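Local coordinates for cupin 2, conserved barrel domain protein (Shewanella frigidimarina NCIMB 400, PDB 3D82) that binds a metal ion, here nickel, in a small cupin beta-barrel, although its biological function is not established, at residues D[18-23]-D[36-41]; D[43-48]-D[86-91]; D[53-58]-D[95-100]. All coordinates share one frame; numbering follows the deposited sequence.

Interaction 1 (D[18-23]-D[36-41]); sequences QHWSPR and VKVEGE
The carbonyl oxygen of Lys37 is gripped from the loop by two neighbours: Trp20 N donates a hydrogen bond of 2.8 Å to it, and His19 CA adds a CA-H...O contact. Beside this grip, a water links Gln18 O, Ser21 N and Lys37 N. The indole of Trp20 lies across Val38, whose CG1 sits over the six-membered ring, 3.7 Å from its centroid; this broad group can cover the methyl with one face while its NE1 edge still reaches a backbone carbonyl, Glu39 O, at 3.2 Å in a weak hydrogen bond. With CG anti to its carbonyl carbon (chi1 -74°), His19 brings its ring across the Lys37 side chain at about a right angle, CD2 lying 3.6 Å from Lys37 CB, while NE2 bonds to Glu93. A second water joins His19 ND1 to Glu39 O. Pro22 CB packs alongside Val36 CG2 at 3.7 Å. Gly40, with its positive phi of 83°, suits the corner where the chain leaves its strand. The contact thus packs the N-terminal loop after helix 9-14 on strand 31-39 of the cupin barrel; Val36 and Val38 also meet strand 93-101, while Lys37 NZ bonds to Phe13 O and Phe16 O.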
loop_
_atom_site.group_PDB
_atom_site.type_symbol
_atom_site.label_atom_id
_atom_site.label_comp_id
_atom_site.label_asym_id
_atom_site.label_seq_id
_atom_site.Cartn_x
_atom_site.Cartn_y
_atom_site.Cartn_z
ATOM N N GLN D 18 7.510 -19.800 -1.365
ATOM C CA GLN D 18 6.478 -20.347 -2.246
ATOM C C GLN D 18 5.854 -19.254 -3.087
ATOM O O GLN D 18 5.480 -18.211 -2.560
ATOM C CB GLN D 18 5.372 -21.033 -1.437
ATOM C CG GLN D 18 4.253 -21.678 -2.279
ATOM C CD GLN D 18 4.738 -22.777 -3.191
ATOM O OE1 GLN D 18 5.373 -23.722 -2.732
ATOM N NE2 GLN D 18 4.423 -22.676 -4.487
ATOM N N HIS D 19 5.733 -19.523 -4.383
ATOM C CA HIS D 19 5.194 -18.577 -5.336
ATOM C C HIS D 19 3.674 -18.694 -5.438
ATOM O O HIS D 19 3.094 -19.730 -5.063
ATOM C CB HIS D 19 5.850 -18.785 -6.711
ATOM C CG HIS D 19 7.263 -18.293 -6.801
ATOM N ND1 HIS D 19 7.966 -18.293 -7.985
ATOM C CD2 HIS D 19 8.072 -17.716 -5.879
ATOM C CE1 HIS D 19 9.166 -17.784 -7.775
ATOM N NE2 HIS D 19 9.248 -17.411 -6.511
ATOM N N TRP D 20 3.055 -17.615 -5.925
ATOM C CA TRP D 20 1.583 -17.515 -6.183
ATOM C C TRP D 20 0.671 -17.889 -4.991
ATOM O O TRP D 20 -0.452 -18.379 -5.168
ATOM C CB TRP D 20 1.222 -18.394 -7.389
ATOM C CG TRP D 20 1.966 -18.078 -8.645
ATOM C CD1 TRP D 20 2.942 -18.823 -9.228
ATOM C CD2 TRP D 20 1.779 -16.939 -9.476
ATOM N NE1 TRP D 20 3.378 -18.221 -10.381
ATOM C CE2 TRP D 20 2.683 -17.062 -10.563
ATOM C CE3 TRP D 20 0.925 -15.827 -9.421
ATOM C CZ2 TRP D 20 2.769 -16.106 -11.580
ATOM C CZ3 TRP D 20 1.013 -14.870 -10.432
ATOM C CH2 TRP D 20 1.930 -15.021 -11.499
ATOM N N SER D 21 1.178 -17.661 -3.782
ATOM C CA SER D 21 0.516 -18.049 -2.546
ATOM C C SER D 21 0.518 -16.830 -1.652
ATOM O O SER D 21 1.486 -16.618 -0.912
ATOM C CB SER D 21 1.231 -19.234 -1.941
ATOM O OG SER D 21 1.166 -20.294 -2.846
ATOM N N PRO D 22 -0.529 -15.985 -1.777
ATOM C CA PRO D 22 -0.557 -14.751 -1.004
ATOM C C PRO D 22 -0.610 -14.956 0.505
ATOM O O PRO D 22 -1.322 -15.840 0.980
ATOM C CB PRO D 22 -1.802 -14.006 -1.545
ATOM C CG PRO D 22 -2.103 -14.647 -2.854
ATOM C CD PRO D 22 -1.697 -16.074 -2.685
ATOM N N ARG D 23 0.200 -14.187 1.232
ATOM C CA ARG D 23 0.256 -14.245 2.684
ATOM C C ARG D 23 -0.346 -12.950 3.220
ATOM O O ARG D 23 0.176 -11.883 2.931
ATOM C CB ARG D 23 1.696 -14.356 3.161
ATOM C CG ARG D 23 2.421 -15.615 2.714
ATOM C CD ARG D 23 1.906 -16.887 3.384
ATOM N NE ARG D 23 2.948 -17.916 3.342
ATOM C CZ ARG D 23 3.171 -18.789 2.350
ATOM N NH1 ARG D 23 2.424 -18.835 1.238
ATOM N NH2 ARG D 23 4.177 -19.652 2.483
ATOM N N VAL D 36 2.891 -11.482 -2.024
ATOM C CA VAL D 36 3.025 -12.618 -2.931
ATOM C C VAL D 36 4.388 -12.552 -3.651
ATOM O O VAL D 36 4.895 -11.458 -3.942
ATOM C CB VAL D 36 1.886 -12.627 -4.021
ATOM C CG1 VAL D 36 1.584 -14.045 -4.488
ATOM C CG2 VAL D 36 0.572 -11.967 -3.527
ATOM N N LYS D 37 4.980 -13.721 -3.894
ATOM C CA LYS D 37 6.160 -13.868 -4.735
ATOM C C LYS D 37 5.638 -14.529 -6.012
ATOM O O LYS D 37 4.938 -15.541 -5.934
ATOM C CB LYS D 37 7.247 -14.702 -4.049
ATOM C CG LYS D 37 7.937 -13.928 -2.937
ATOM C CD LYS D 37 8.972 -14.746 -2.208
ATOM C CE LYS D 37 9.661 -13.897 -1.153
ATOM N NZ LYS D 37 10.844 -14.612 -0.539
ATOM N N VAL D 38 5.916 -13.933 -7.178
ATOM C CA VAL D 38 5.412 -14.447 -8.462
ATOM C C VAL D 38 6.522 -14.587 -9.509
ATOM O O VAL D 38 7.480 -13.822 -9.509
ATOM C CB VAL D 38 4.249 -13.568 -8.995
ATOM C CG1 VAL D 38 3.090 -13.548 -7.992
ATOM C CG2 VAL D 38 4.696 -12.131 -9.299
ATOM N N GLU D 39 6.400 -15.600 -10.363
ATOM C CA GLU D 39 7.331 -15.818 -11.477
ATOM C C GLU D 39 6.607 -16.641 -12.546
ATOM O O GLU D 39 5.890 -17.572 -12.213
ATOM C CB GLU D 39 8.615 -16.515 -11.016
ATOM C CG GLU D 39 9.692 -16.539 -12.110
ATOM C CD GLU D 39 11.049 -17.045 -11.649
ATOM O OE1 GLU D 39 11.325 -17.077 -10.432
ATOM O OE2 GLU D 39 11.855 -17.396 -12.534
ATOM N N GLY D 40 6.799 -16.299 -13.812
ATOM C CA GLY D 40 6.081 -16.950 -14.904
ATOM C C GLY D 40 4.723 -16.292 -15.047
ATOM O O GLY D 40 4.513 -15.162 -14.582
ATOM N N GLU D 41 3.791 -17.016 -15.654
ATOM C CA GLU D 41 2.448 -16.506 -15.944
ATOM C C GLU D 41 1.364 -17.075 -15.051
ATOM O O GLU D 41 1.429 -18.232 -14.660
ATOM C CB GLU D 41 2.081 -16.861 -17.382
ATOM C CG GLU D 41 3.060 -16.292 -18.412
ATOM C CD GLU D 41 2.607 -16.463 -19.846
ATOM O OE1 GLU D 41 1.385 -16.647 -20.105
ATOM O OE2 GLU D 41 3.500 -16.391 -20.723
HETATM O O HOH W 1 3.620 -16.316 -2.757
HETATM O O HOH W 2 6.747 -19.470 -10.158
#

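Interaction 2 (D[43-48]-D[86-91]); sequences VWHEHA and HKPMAK. With NI (nickel (II) ion), chain L.
His45 and His86 share the same first torsion, CG lying between the backbone N and the carbonyl carbon (chi1 68° and 57°), which turns both rings back over their own backbones and converges their NE2 atoms on one nickel ion. His47 crosses His86 at about a right angle, its CD2 at the edge of the His86 ring. The nickel is bound by His45 NE2 at 2.3 Å, by His47 NE2 at 2.4 Å and by His86 NE2 at 2.4 Å; Glu52 joins them, giving the three-histidine, one-glutamate site characteristic of cupins. Histidine suits this role because one ring nitrogen can bind metal while the other is anchored. Here His45 ND1 donates to Val43 O at 2.9 Å, nearly in the ring plane, and His86 ND1 bonds to Val84 O; these second-shell carbonyls fix how each ring is rotated. The His45 and His86 rings meet obliquely, their planes 54° apart. The backbones of the two histidines themselves form a single antiparallel hydrogen-bonded pair: His86 N gives to His45 O at 3.0 Å, and His45 N gives to His86 O at 3.2 Å. Farther out, the aliphatic chain of Lys87 runs over the indole of Trp44, with CD 3.8 Å from the centroid of the five-membered ring, while its NZ forms a salt bridge with Glu41. Strand 86-90 runs beside strand 60-65, where His86 touches Ile63 and Phe65, while its Pro88 and Ala90 bond through the backbone to Phe42 and Gly40; the loop between strands 31-39 and 52-56 lies along its beginning.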
loop_
_atom_site.group_PDB
_atom_site.type_symbol
_atom_site.label_atom_id
_atom_site.label_comp_id
_atom_site.label_asym_id
_atom_site.label_seq_id
_atom_site.Cartn_x
_atom_site.Cartn_y
_atom_site.Cartn_z
ATOM N N VAL D 43 -3.160 -16.984 -14.842
ATOM C CA VAL D 43 -4.250 -17.355 -15.736
ATOM C C VAL D 43 -5.137 -16.126 -15.910
ATOM O O VAL D 43 -5.106 -15.214 -15.091
ATOM C CB VAL D 43 -5.096 -18.543 -15.148
ATOM C CG1 VAL D 43 -4.301 -19.880 -15.204
ATOM C CG2 VAL D 43 -5.608 -18.232 -13.697
ATOM N N TRP D 44 -5.909 -16.115 -16.992
ATOM C CA TRP D 44 -6.878 -15.069 -17.255
ATOM C C TRP D 44 -8.054 -15.249 -16.305
ATOM O O TRP D 44 -8.675 -16.300 -16.272
ATOM C CB TRP D 44 -7.395 -15.140 -18.688
ATOM C CG TRP D 44 -6.383 -14.794 -19.697
ATOM C CD1 TRP D 44 -5.652 -15.658 -20.457
ATOM C CD2 TRP D 44 -5.985 -13.479 -20.082
ATOM N NE1 TRP D 44 -4.821 -14.958 -21.286
ATOM C CE2 TRP D 44 -5.014 -13.620 -21.093
ATOM C CE3 TRP D 44 -6.369 -12.191 -19.681
ATOM C CZ2 TRP D 44 -4.400 -12.521 -21.699
ATOM C CZ3 TRP D 44 -5.763 -11.101 -20.278
ATOM C CH2 TRP D 44 -4.787 -11.274 -21.283
ATOM N N HIS D 45 -8.363 -14.202 -15.560
ATOM C CA HIS D 45 -9.450 -14.239 -14.598
ATOM C C HIS D 45 -9.892 -12.822 -14.296
ATOM O O HIS D 45 -9.223 -11.860 -14.720
ATOM C CB HIS D 45 -8.959 -14.898 -13.316
ATOM C CG HIS D 45 -7.945 -14.082 -12.593
ATOM N ND1 HIS D 45 -6.680 -13.854 -13.092
ATOM C CD2 HIS D 45 -8.035 -13.368 -11.449
ATOM C CE1 HIS D 45 -6.027 -13.051 -12.270
ATOM N NE2 HIS D 45 -6.821 -12.754 -11.261
ATOM N N GLU D 46 -11.000 -12.713 -13.561
ATOM C CA GLU D 46 -11.566 -11.417 -13.141
ATOM C C GLU D 46 -12.140 -11.508 -11.721
ATOM O O GLU D 46 -12.356 -12.605 -11.210
ATOM C CB GLU D 46 -12.651 -10.912 -14.123
ATOM C CG GLU D 46 -14.088 -11.499 -13.965
ATOM C CD GLU D 46 -15.120 -10.830 -14.872
ATOM O OE1 GLU D 46 -16.206 -10.450 -14.372
ATOM O OE2 GLU D 46 -14.853 -10.656 -16.078
ATOM N N HIS D 47 -12.380 -10.338 -11.119
ATOM C CA HIS D 47 -13.015 -10.206 -9.803
ATOM C C HIS D 47 -14.225 -9.359 -10.109
ATOM O O HIS D 47 -14.109 -8.134 -10.290
ATOM C CB HIS D 47 -12.069 -9.576 -8.772
ATOM C CG HIS D 47 -10.756 -10.285 -8.677
ATOM N ND1 HIS D 47 -10.606 -11.494 -8.035
ATOM C CD2 HIS D 47 -9.546 -9.986 -9.210
ATOM C CE1 HIS D 47 -9.353 -11.897 -8.152
ATOM N NE2 HIS D 47 -8.695 -11.010 -8.876
ATOM N N ALA D 48 -15.381 -10.008 -10.234
ATOM C CA ALA D 48 -16.611 -9.300 -10.657
ATOM C C ALA D 48 -17.109 -8.191 -9.746
ATOM O O ALA D 48 -17.683 -7.199 -10.231
ATOM C CB ALA D 48 -17.770 -10.313 -10.914
ATOM N N HIS D 86 -7.714 -10.078 -16.528
ATOM C CA HIS D 86 -6.293 -9.795 -16.496
ATOM C C HIS D 86 -5.473 -11.040 -16.175
ATOM O O HIS D 86 -5.990 -12.006 -15.604
ATOM C CB HIS D 86 -6.026 -8.692 -15.474
ATOM C CG HIS D 86 -6.516 -9.022 -14.105
ATOM N ND1 HIS D 86 -7.853 -8.986 -13.766
ATOM C CD2 HIS D 86 -5.853 -9.393 -12.988
ATOM C CE1 HIS D 86 -7.993 -9.346 -12.503
ATOM N NE2 HIS D 86 -6.793 -9.585 -12.007
ATOM N N LYS D 87 -4.196 -10.997 -16.550
ATOM C CA LYS D 87 -3.258 -12.112 -16.325
ATOM C C LYS D 87 -1.885 -11.539 -15.908
ATOM O O LYS D 87 -1.128 -11.061 -16.768
ATOM C CB LYS D 87 -3.146 -12.972 -17.575
ATOM C CG LYS D 87 -2.287 -14.204 -17.404
ATOM C CD LYS D 87 -2.267 -15.076 -18.658
ATOM C CE LYS D 87 -1.453 -14.453 -19.782
ATOM N NZ LYS D 87 -1.295 -15.420 -20.924
ATOM N N PRO D 88 -1.598 -11.515 -14.593
ATOM C CA PRO D 88 -0.272 -11.086 -14.167
ATOM C C PRO D 88 0.809 -12.066 -14.617
ATOM O O PRO D 88 0.557 -13.264 -14.713
ATOM C CB PRO D 88 -0.371 -11.048 -12.641
ATOM C CG PRO D 88 -1.813 -10.991 -12.351
ATOM C CD PRO D 88 -2.464 -11.776 -13.433
HETATM N N MSE D 89 1.986 -11.524 -14.921
HETATM C CA MSE D 89 3.148 -12.291 -15.390
HETATM C C MSE D 89 4.433 -11.621 -14.909
HETATM O O MSE D 89 4.471 -10.394 -14.792
HETATM C CB MSE D 89 3.218 -12.303 -16.915
HETATM C CG MSE D 89 1.961 -12.700 -17.627
HETATM SE SE MSE D 89 2.181 -12.385 -19.500
HETATM C CE MSE D 89 2.216 -10.412 -19.534
ATOM N N ALA D 90 5.478 -12.424 -14.699
ATOM C CA ALA D 90 6.793 -11.927 -14.296
ATOM C C ALA D 90 7.885 -12.790 -14.946
ATOM O O ALA D 90 7.870 -13.994 -14.802
ATOM C CB ALA D 90 6.920 -11.939 -12.789
ATOM N N LYS D 91 8.807 -12.163 -15.674
ATOM C CA LYS D 91 9.913 -12.874 -16.322
ATOM C C LYS D 91 10.879 -13.453 -15.265
ATOM O O LYS D 91 11.387 -14.563 -15.426
ATOM C CB LYS D 91 10.650 -11.951 -17.313
ATOM C CG LYS D 91 9.769 -11.450 -18.488
ATOM C CD LYS D 91 10.525 -10.505 -19.451
HETATM NI NI NI L . -6.596 -10.830 -9.961
#

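Interaction 3 (D[53-58]-D[95-100]); sequences VFIVME and KIMIIE
Val53 to Glu58 and Lys95 to Ile99 pair as antiparallel strands of the cupin beta-barrel, interrupted by a classic beta bulge in which Met57 and Glu58 both face Lys95. Backbone bonds come first: Val53 pairs with Ile99 and Ile55 with Met97 through reciprocal hydrogen bonds, and at the bulge Lys95 O accepts from both Met57 N (2.9 Å) and Glu58 N (3.2 Å). The apolar contacts divide by face. On the face turned towards strand 60-65, Ile98 CG1 lies over the Phe54 ring, whereas Ile96 CD1 meets the ring edge, 3.9 Å from Phe54 CD2; branched aliphatic residues and a flat aromatic suit this largely buried face. The opposite face carries Ile55, Met97 (a selenomethionine, like Met57) and Ile99. Ile55 CD1 touches Met97 CE at 3.7 Å, and Phe9, Ile55 and Phe33 of the second subunit pack on this face. Glu58 holds CG anti to its backbone N (chi1 -172°), and both it and Lys95 run on extended, side by side, bringing OE1 to NZ in a salt bridge of 3.1 Å. Losing the long lysine chain to an alanine here would probably leave the Glu58 carboxylate without its cationic mate. Lys95 NZ meets Glu58 OE1 from 46° above the carboxylate plane, and a glycerol, probably from the crystallisation liquor, also hydrogen-bonds to that oxygen.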
loop_
_atom_site.group_PDB
_atom_site.type_symbol
_atom_site.label_atom_id
_atom_site.label_comp_id
_atom_site.label_asym_id
_atom_site.label_seq_id
_atom_site.Cartn_x
_atom_site.Cartn_y
_atom_site.Cartn_z
ATOM N N VAL D 53 -5.924 -4.002 -6.143
ATOM C CA VAL D 53 -4.704 -3.214 -6.208
ATOM C C VAL D 53 -3.465 -4.100 -6.219
ATOM O O VAL D 53 -3.386 -5.045 -5.460
ATOM C CB VAL D 53 -4.641 -2.188 -5.041
ATOM C CG1 VAL D 53 -3.240 -1.498 -4.952
ATOM C CG2 VAL D 53 -5.755 -1.133 -5.219
ATOM N N PHE D 54 -2.531 -3.786 -7.119
ATOM C CA PHE D 54 -1.209 -4.393 -7.179
ATOM C C PHE D 54 -0.183 -3.299 -6.897
ATOM O O PHE D 54 -0.238 -2.226 -7.506
ATOM C CB PHE D 54 -0.895 -4.944 -8.568
ATOM C CG PHE D 54 -1.583 -6.219 -8.880
ATOM C CD1 PHE D 54 -2.910 -6.209 -9.287
ATOM C CD2 PHE D 54 -0.899 -7.438 -8.811
ATOM C CE1 PHE D 54 -3.556 -7.389 -9.588
ATOM C CE2 PHE D 54 -1.547 -8.628 -9.104
ATOM C CZ PHE D 54 -2.873 -8.610 -9.497
ATOM N N ILE D 55 0.730 -3.576 -5.977
ATOM C CA ILE D 55 1.853 -2.694 -5.681
ATOM C C ILE D 55 3.078 -3.585 -5.845
ATOM O O ILE D 55 3.152 -4.653 -5.225
ATOM C CB ILE D 55 1.799 -2.121 -4.261
ATOM C CG1 ILE D 55 0.479 -1.360 -4.019
ATOM C CG2 ILE D 55 2.999 -1.192 -3.996
ATOM C CD1 ILE D 55 0.312 -0.794 -2.599
ATOM N N VAL D 56 4.003 -3.177 -6.712
ATOM C CA VAL D 56 5.261 -3.908 -6.892
ATOM C C VAL D 56 6.275 -3.350 -5.888
ATOM O O VAL D 56 6.485 -2.134 -5.816
ATOM C CB VAL D 56 5.767 -3.826 -8.325
ATOM C CG1 VAL D 56 7.127 -4.571 -8.469
ATOM C CG2 VAL D 56 4.697 -4.399 -9.262
HETATM N N MSE D 57 6.883 -4.254 -5.125
HETATM C CA MSE D 57 7.842 -3.952 -4.046
HETATM C C MSE D 57 9.274 -4.170 -4.532
HETATM O O MSE D 57 10.169 -3.429 -4.152
HETATM C CB MSE D 57 7.591 -4.863 -2.841
HETATM C CG MSE D 57 6.095 -5.044 -2.467
HETATM SE SE MSE D 57 5.290 -3.439 -1.947
HETATM C CE MSE D 57 5.995 -3.505 -0.224
ATOM N N GLU D 58 9.476 -5.216 -5.338
ATOM C CA GLU D 58 10.761 -5.550 -5.926
ATOM C C GLU D 58 10.539 -6.325 -7.230
ATOM O O GLU D 58 9.640 -7.184 -7.315
ATOM C CB GLU D 58 11.585 -6.381 -4.949
ATOM C CG GLU D 58 13.049 -6.621 -5.393
ATOM C CD GLU D 58 13.884 -7.379 -4.369
ATOM O OE1 GLU D 58 13.507 -7.466 -3.182
ATOM O OE2 GLU D 58 14.947 -7.883 -4.758
ATOM N N LYS D 95 8.254 -9.434 -6.281
ATOM C CA LYS D 95 7.651 -9.322 -4.957
ATOM C C LYS D 95 6.566 -8.275 -5.042
ATOM O O LYS D 95 6.851 -7.105 -5.366
ATOM C CB LYS D 95 8.702 -8.937 -3.906
ATOM C CG LYS D 95 9.730 -10.034 -3.666
ATOM C CD LYS D 95 10.819 -9.618 -2.674
ATOM C CE LYS D 95 11.986 -10.611 -2.699
ATOM N NZ LYS D 95 13.097 -10.177 -1.825
ATOM N N ILE D 96 5.324 -8.697 -4.766
ATOM C CA ILE D 96 4.158 -7.828 -4.846
ATOM C C ILE D 96 3.310 -7.826 -3.595
ATOM O O ILE D 96 3.420 -8.713 -2.739
ATOM C CB ILE D 96 3.254 -8.186 -6.063
ATOM C CG1 ILE D 96 2.584 -9.574 -5.919
ATOM C CG2 ILE D 96 4.080 -8.132 -7.338
ATOM C CD1 ILE D 96 1.531 -9.905 -6.992
HETATM N N MSE D 97 2.479 -6.790 -3.518
HETATM C CA MSE D 97 1.483 -6.645 -2.494
HETATM C C MSE D 97 0.142 -6.429 -3.194
HETATM O O MSE D 97 0.051 -5.631 -4.125
HETATM C CB MSE D 97 1.777 -5.493 -1.516
HETATM C CG MSE D 97 0.738 -5.445 -0.397
HETATM SE SE MSE D 97 1.285 -4.522 1.177
HETATM C CE MSE D 97 1.187 -2.773 0.454
ATOM N N ILE D 98 -0.859 -7.186 -2.763
ATOM C CA ILE D 98 -2.232 -7.090 -3.266
ATOM C C ILE D 98 -3.118 -6.632 -2.122
ATOM O O ILE D 98 -2.947 -7.092 -0.989
ATOM C CB ILE D 98 -2.762 -8.428 -3.800
ATOM C CG1 ILE D 98 -1.995 -8.870 -5.039
ATOM C CG2 ILE D 98 -4.242 -8.337 -4.186
ATOM C CD1 ILE D 98 -2.273 -10.384 -5.362
ATOM N N ILE D 99 -4.039 -5.711 -2.426
ATOM C CA ILE D 99 -4.986 -5.193 -1.455
ATOM C C ILE D 99 -6.370 -5.357 -2.061
ATOM O O ILE D 99 -6.616 -4.928 -3.203
ATOM C CB ILE D 99 -4.734 -3.709 -1.087
ATOM C CG1 ILE D 99 -3.256 -3.453 -0.725
ATOM C CG2 ILE D 99 -5.657 -3.296 0.092
ATOM C CD1 ILE D 99 -2.913 -1.971 -0.544
ATOM N N GLU D 100 -7.254 -5.997 -1.312
ATOM C CA GLU D 100 -8.620 -6.255 -1.748
ATOM C C GLU D 100 -9.470 -6.735 -0.565
ATOM O O GLU D 100 -8.901 -7.164 0.455
ATOM C CB GLU D 100 -8.618 -7.318 -2.873
ATOM C CG GLU D 100 -8.065 -8.710 -2.457
ATOM C CD GLU D 100 -7.852 -9.632 -3.669
ATOM O OE1 GLU D 100 -8.295 -9.277 -4.796
ATOM O OE2 GLU D 100 -7.247 -10.706 -3.489
#

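From the N terminus, interaction 1 closes first, holding the loop after helix 9-14 against the end of strand 31-39, the hairpin of strands 23-28 and 31-39 making up most of the span. Interaction 2 opens just afterwards, and interaction 3 opens before it has closed, so the two cross: 43-48, 53-58, 86-91, 95-100. Each closes a loop of more than thirty residues that holds strands 60-65, 69-73 and 76-80. Strand 93-101 joins interactions 1 and 3 within the five-stranded sheet, where Val36 N probably bonds to Ile96 O. At the corner, Gly40 N probably bonds to Ala90 O, tying interaction 1 to the three-stranded sheet of interaction 2. Pro88 CG packs on Phe54 CZ, bringing both sheets together across the barrel.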